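Local coordinates for protein probable oxidoreductase (Mycobacterium abscessus, PDB 4EYE) that probably acts as a zeta-crystallin/quinone-reductase-like oxidoreductase of the medium-chain dehydrogenase/reductase family, though its substrate is not established, at residues Q178-G182 with M183-V187; E221-G225 with A226-M230. One frame throughout, in Å; residues are numbered along the deposited sequence.

Contact 1 of 2, residues Q178-G182 with M183-V187; sequences QIAKG and MGAKV
Ala180 and Lys181, on the last turn of helix 171-182, meet Ala185 and Val187 where the chain doubles back into strand 186-191. The methyl CB of Ala180 lies 3.6 Å from CG2 of Val187, with CB of Ala185 a little farther off. CG2 of Val187 also touches the lysine chain at CD, the two side chains crossing obliquely. Bends at chi2 and chi3 (-55° and -66°) fold Lys181 back over this valine and bring its ammonium to the backbone of Ala185, where NZ donates to Ala185 O over 3.0 Å in the carbonyl plane. The same carbonyl accepts a hydrogen bond from a water that also donates to Lys181 O, so the Ala185 carbonyl is held by both the lysine ammonium and a water bridge to the helix end. At the other edge of the turn, Met183 runs extended beside Ile179, and its CE rests 3.9 Å from Ile179 CG2.

The backbone turn underneath sets these positions. Ala185 N donates to Ala180 O at 2.9 Å, and Gly184 N donates to Lys181 O at 3.0 Å, approaching from above the carbonyl plane. Met183 N bonds to Ile179 O and, weakly, to Ala180 O. Gly184 takes positive phi (83°), a backbone conformation that glycine adopts readily and that turns the chain out of the helix.

Farther out, Asp206 forms a salt bridge with Lys181 NZ and accepts a hydrogen bond from Val187 N through the same carboxylate oxygen, fixing the lysine end beside the strand. Tyr148 and Tyr151 of helix 143-154 pack on Met183 and Ala180, respectively. The helix thus ends in a Schellman motif with Gly184 at C-prime, closing the beta-alpha-beta unit 162-165, 171-182, 186-191 of the Rossmann-type domain.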
loop_
_atom_site.group_PDB
_atom_site.type_symbol
_atom_site.label_atom_id
_atom_site.label_comp_id
_atom_site.label_asym_id
_atom_site.label_seq_id
_atom_site.Cartn_x
_atom_site.Cartn_y
_atom_site.Cartn_z
ATOM N N GLN A 178 8.745 7.828 0.773
ATOM C CA GLN A 178 8.474 8.789 1.829
ATOM C C GLN A 178 8.950 8.231 3.164
ATOM O O GLN A 178 9.526 8.964 3.973
ATOM C CB GLN A 178 6.980 9.109 1.921
ATOM C CG GLN A 178 6.419 9.879 0.745
ATOM C CD GLN A 178 5.066 10.443 1.086
ATOM O OE1 GLN A 178 4.137 9.687 1.462
ATOM N NE2 GLN A 178 4.938 11.742 1.026
ATOM N N ILE A 179 8.759 6.945 3.388
ATOM C CA ILE A 179 9.230 6.351 4.616
ATOM C C ILE A 179 10.778 6.324 4.720
ATOM O O ILE A 179 11.328 6.564 5.790
ATOM C CB ILE A 179 8.651 4.964 4.871
ATOM C CG1 ILE A 179 7.119 5.071 5.034
ATOM C CG2 ILE A 179 9.322 4.337 6.122
ATOM C CD1 ILE A 179 6.352 3.773 5.096
ATOM N N ALA A 180 11.449 5.987 3.635
ATOM C CA ALA A 180 12.921 5.980 3.612
ATOM C C ALA A 180 13.458 7.398 3.919
ATOM O O ALA A 180 14.373 7.563 4.742
ATOM C CB ALA A 180 13.434 5.493 2.256
ATOM N N LYS A 181 12.862 8.407 3.299
ATOM C CA LYS A 181 13.279 9.808 3.534
ATOM C C LYS A 181 12.998 10.157 4.982
ATOM O O LYS A 181 13.838 10.734 5.665
ATOM C CB LYS A 181 12.565 10.782 2.596
ATOM C CG LYS A 181 12.974 10.704 1.144
ATOM C CD LYS A 181 14.474 10.860 0.910
ATOM C CE LYS A 181 15.025 12.238 1.267
ATOM N NZ LYS A 181 16.524 12.136 1.356
ATOM N N GLY A 182 11.836 9.719 5.462
ATOM C CA GLY A 182 11.462 9.910 6.847
ATOM C C GLY A 182 12.447 9.290 7.822
ATOM O O GLY A 182 12.640 9.817 8.904
ATOM N N MET A 183 13.048 8.160 7.436
ATOM C CA MET A 183 14.014 7.480 8.285
ATOM C C MET A 183 15.464 7.955 8.088
ATOM O O MET A 183 16.398 7.321 8.571
ATOM C CB MET A 183 13.933 5.971 8.081
ATOM C CG MET A 183 12.648 5.366 8.610
ATOM S SD MET A 183 12.538 3.616 8.238
ATOM C CE MET A 183 11.189 3.173 9.315
ATOM N N GLY A 184 15.660 9.040 7.358
ATOM C CA GLY A 184 17.026 9.599 7.162
ATOM C C GLY A 184 17.852 8.932 6.059
ATOM O O GLY A 184 19.080 9.085 6.043
ATOM N N ALA A 185 17.199 8.211 5.135
ATOM C CA ALA A 185 17.891 7.624 3.993
ATOM C C ALA A 185 17.963 8.576 2.787
ATOM O O ALA A 185 17.187 9.511 2.654
ATOM C CB ALA A 185 17.254 6.306 3.547
ATOM N N LYS A 186 18.893 8.283 1.897
ATOM C CA LYS A 186 18.895 8.854 0.548
ATOM C C LYS A 186 18.199 7.883 -0.376
ATOM O O LYS A 186 18.354 6.673 -0.223
ATOM C CB LYS A 186 20.326 9.097 0.076
ATOM C CG LYS A 186 20.448 9.743 -1.319
ATOM C CD LYS A 186 21.908 10.130 -1.701
ATOM C CE LYS A 186 21.982 10.627 -3.164
ATOM N NZ LYS A 186 23.272 11.310 -3.507
ATOM N N VAL A 187 17.407 8.429 -1.297
ATOM C CA VAL A 187 16.577 7.645 -2.168
ATOM C C VAL A 187 16.892 7.936 -3.634
ATOM O O VAL A 187 16.811 9.074 -4.099
ATOM C CB VAL A 187 15.048 7.880 -1.932
ATOM C CG1 VAL A 187 14.243 7.118 -2.971
ATOM C CG2 VAL A 187 14.610 7.437 -0.536
HETATM O O HOH W 1 16.300 11.641 4.535
#

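Contact 2 of 2, residues E221-G225 with A226-M230; sequences EATGG and AGVDM
Thr223 reaches across to Gly227 and Val228 and makes the close part of this turn. Its OG1 accepts a hydrogen bond from Gly227 N at 2.8 Å, although the N-H points only moderately well at it (137°). With chi1 at 63°, OG1 sits between the backbone N and the carbonyl carbon, and it is also hydrogen-bonded to Arg220 O, one helical turn back; a single hydroxyl therefore ties the end of helix 215-222 to the start of strand 228-233. The threonine methyl CG2 lies 3.9 Å from Val228 CG1, the two side chains crossing at about a right angle. On the strand side, Val228 is buried against Thr162 and Leu164 of the central parallel sheet.

The helix closes in a Schellman motif, with Gly224 at C-prime and Gly224 N bonded to Glu221 O at 3.0 Å, together with Gly225 N to Arg220 O, the same carbonyl that pairs with the threonine hydroxyl. A type I' turn from Thr223 to Ala226 overlaps it, and Gly224 and Gly225 supply the two successive positive-phi positions that this turn requires.

The solvent side of the turn is looser. The bond that spans it, from Ala226 N to Thr223 O, is weak at 3.4 Å despite being nearly straight. Gly224, Gly225 and Ala226 are all exposed, and the methyl CB of Ala226 lies 3.8 Å from Thr223 O.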
loop_
_atom_site.group_PDB
_atom_site.type_symbol
_atom_site.label_atom_id
_atom_site.label_comp_id
_atom_site.label_asym_id
_atom_site.label_seq_id
_atom_site.Cartn_x
_atom_site.Cartn_y
_atom_site.Cartn_z
ATOM N N GLU A 221 26.725 4.640 -10.750
ATOM C CA GLU A 221 27.492 5.875 -10.943
ATOM C C GLU A 221 26.977 6.985 -10.023
ATOM O O GLU A 221 27.760 7.753 -9.481
ATOM C CB GLU A 221 27.461 6.331 -12.422
ATOM C CG GLU A 221 28.843 6.670 -12.981
ATOM C CD GLU A 221 29.082 6.051 -14.346
ATOM O OE1 GLU A 221 30.063 5.293 -14.478
ATOM O OE2 GLU A 221 28.282 6.292 -15.277
ATOM N N ALA A 222 25.656 7.040 -9.840
ATOM C CA ALA A 222 25.043 7.981 -8.904
ATOM C C ALA A 222 25.502 7.767 -7.445
ATOM O O ALA A 222 25.415 8.692 -6.639
ATOM C CB ALA A 222 23.517 7.944 -9.008
ATOM N N THR A 223 26.023 6.588 -7.119
ATOM C CA THR A 223 26.543 6.329 -5.774
ATOM C C THR A 223 28.067 6.355 -5.732
ATOM O O THR A 223 28.674 5.889 -4.756
ATOM C CB THR A 223 26.073 4.973 -5.221
ATOM O OG1 THR A 223 26.576 3.907 -6.035
ATOM C CG2 THR A 223 24.514 4.911 -5.156
ATOM N N GLY A 224 28.687 6.928 -6.770
ATOM C CA GLY A 224 30.131 6.961 -6.848
ATOM C C GLY A 224 30.741 5.581 -6.948
ATOM O O GLY A 224 31.818 5.346 -6.403
ATOM N N GLY A 225 30.040 4.661 -7.626
ATOM C CA GLY A 225 30.512 3.284 -7.816
ATOM C C GLY A 225 30.364 2.307 -6.653
ATOM O O GLY A 225 30.706 1.140 -6.790
ATOM N N ALA A 226 29.887 2.760 -5.507
ATOM C CA ALA A 226 29.793 1.886 -4.306
ATOM C C ALA A 226 28.551 1.008 -4.322
ATOM O O ALA A 226 28.493 -0.035 -3.648
ATOM C CB ALA A 226 29.785 2.731 -3.050
ATOM N N GLY A 227 27.542 1.428 -5.081
ATOM C CA GLY A 227 26.284 0.694 -5.108
ATOM C C GLY A 227 25.324 1.146 -4.017
ATOM O O GLY A 227 25.664 1.962 -3.154
ATOM N N VAL A 228 24.106 0.626 -4.043
ATOM C CA VAL A 228 23.149 1.021 -3.008
ATOM C C VAL A 228 23.164 0.033 -1.873
ATOM O O VAL A 228 23.500 -1.127 -2.060
ATOM C CB VAL A 228 21.729 1.174 -3.559
ATOM C CG1 VAL A 228 21.746 2.246 -4.638
ATOM C CG2 VAL A 228 21.211 -0.159 -4.093
ATOM N N ASP A 229 22.739 0.483 -0.706
ATOM C CA ASP A 229 22.688 -0.388 0.466
ATOM C C ASP A 229 21.489 -1.290 0.477
ATOM O O ASP A 229 21.546 -2.391 1.020
ATOM C CB ASP A 229 22.677 0.459 1.702
ATOM C CG ASP A 229 23.912 1.316 1.791
ATOM O OD1 ASP A 229 25.007 0.723 1.845
ATOM O OD2 ASP A 229 23.775 2.542 1.833
ATOM N N MET A 230 20.414 -0.808 -0.132
ATOM C CA MET A 230 19.147 -1.495 -0.152
ATOM C C MET A 230 18.391 -1.212 -1.422
ATOM O O MET A 230 18.400 -0.098 -1.938
ATOM C CB MET A 230 18.291 -1.049 1.051
ATOM C CG MET A 230 16.942 -1.771 1.161
ATOM S SD MET A 230 16.045 -1.212 2.635
ATOM C CE MET A 230 17.157 -1.797 3.919
#

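Overall arrangement
Both contacts are helix-to-strand connections leading into the same six-stranded parallel sheet, and each helix ends in a Schellman motif with glycine at C-prime. Contact 1 enters strand 186-191 and contact 2 strand 228-233, which flank strand 162-165; their centres lie 16 Å apart and they do not touch. Both are partly buried; contact 1 is the deeper, its apolar side packed against helices 143-154 and 293-306 and its centre about 17 Å from the centre of the chain, against about 27 Å for the centre of contact 2. Their chemistry differs accordingly: apolar packing with a lysine ammonium paired with Asp206 and a bridging water in the first, a threonine hydroxyl and a glycine-rich turn in the second.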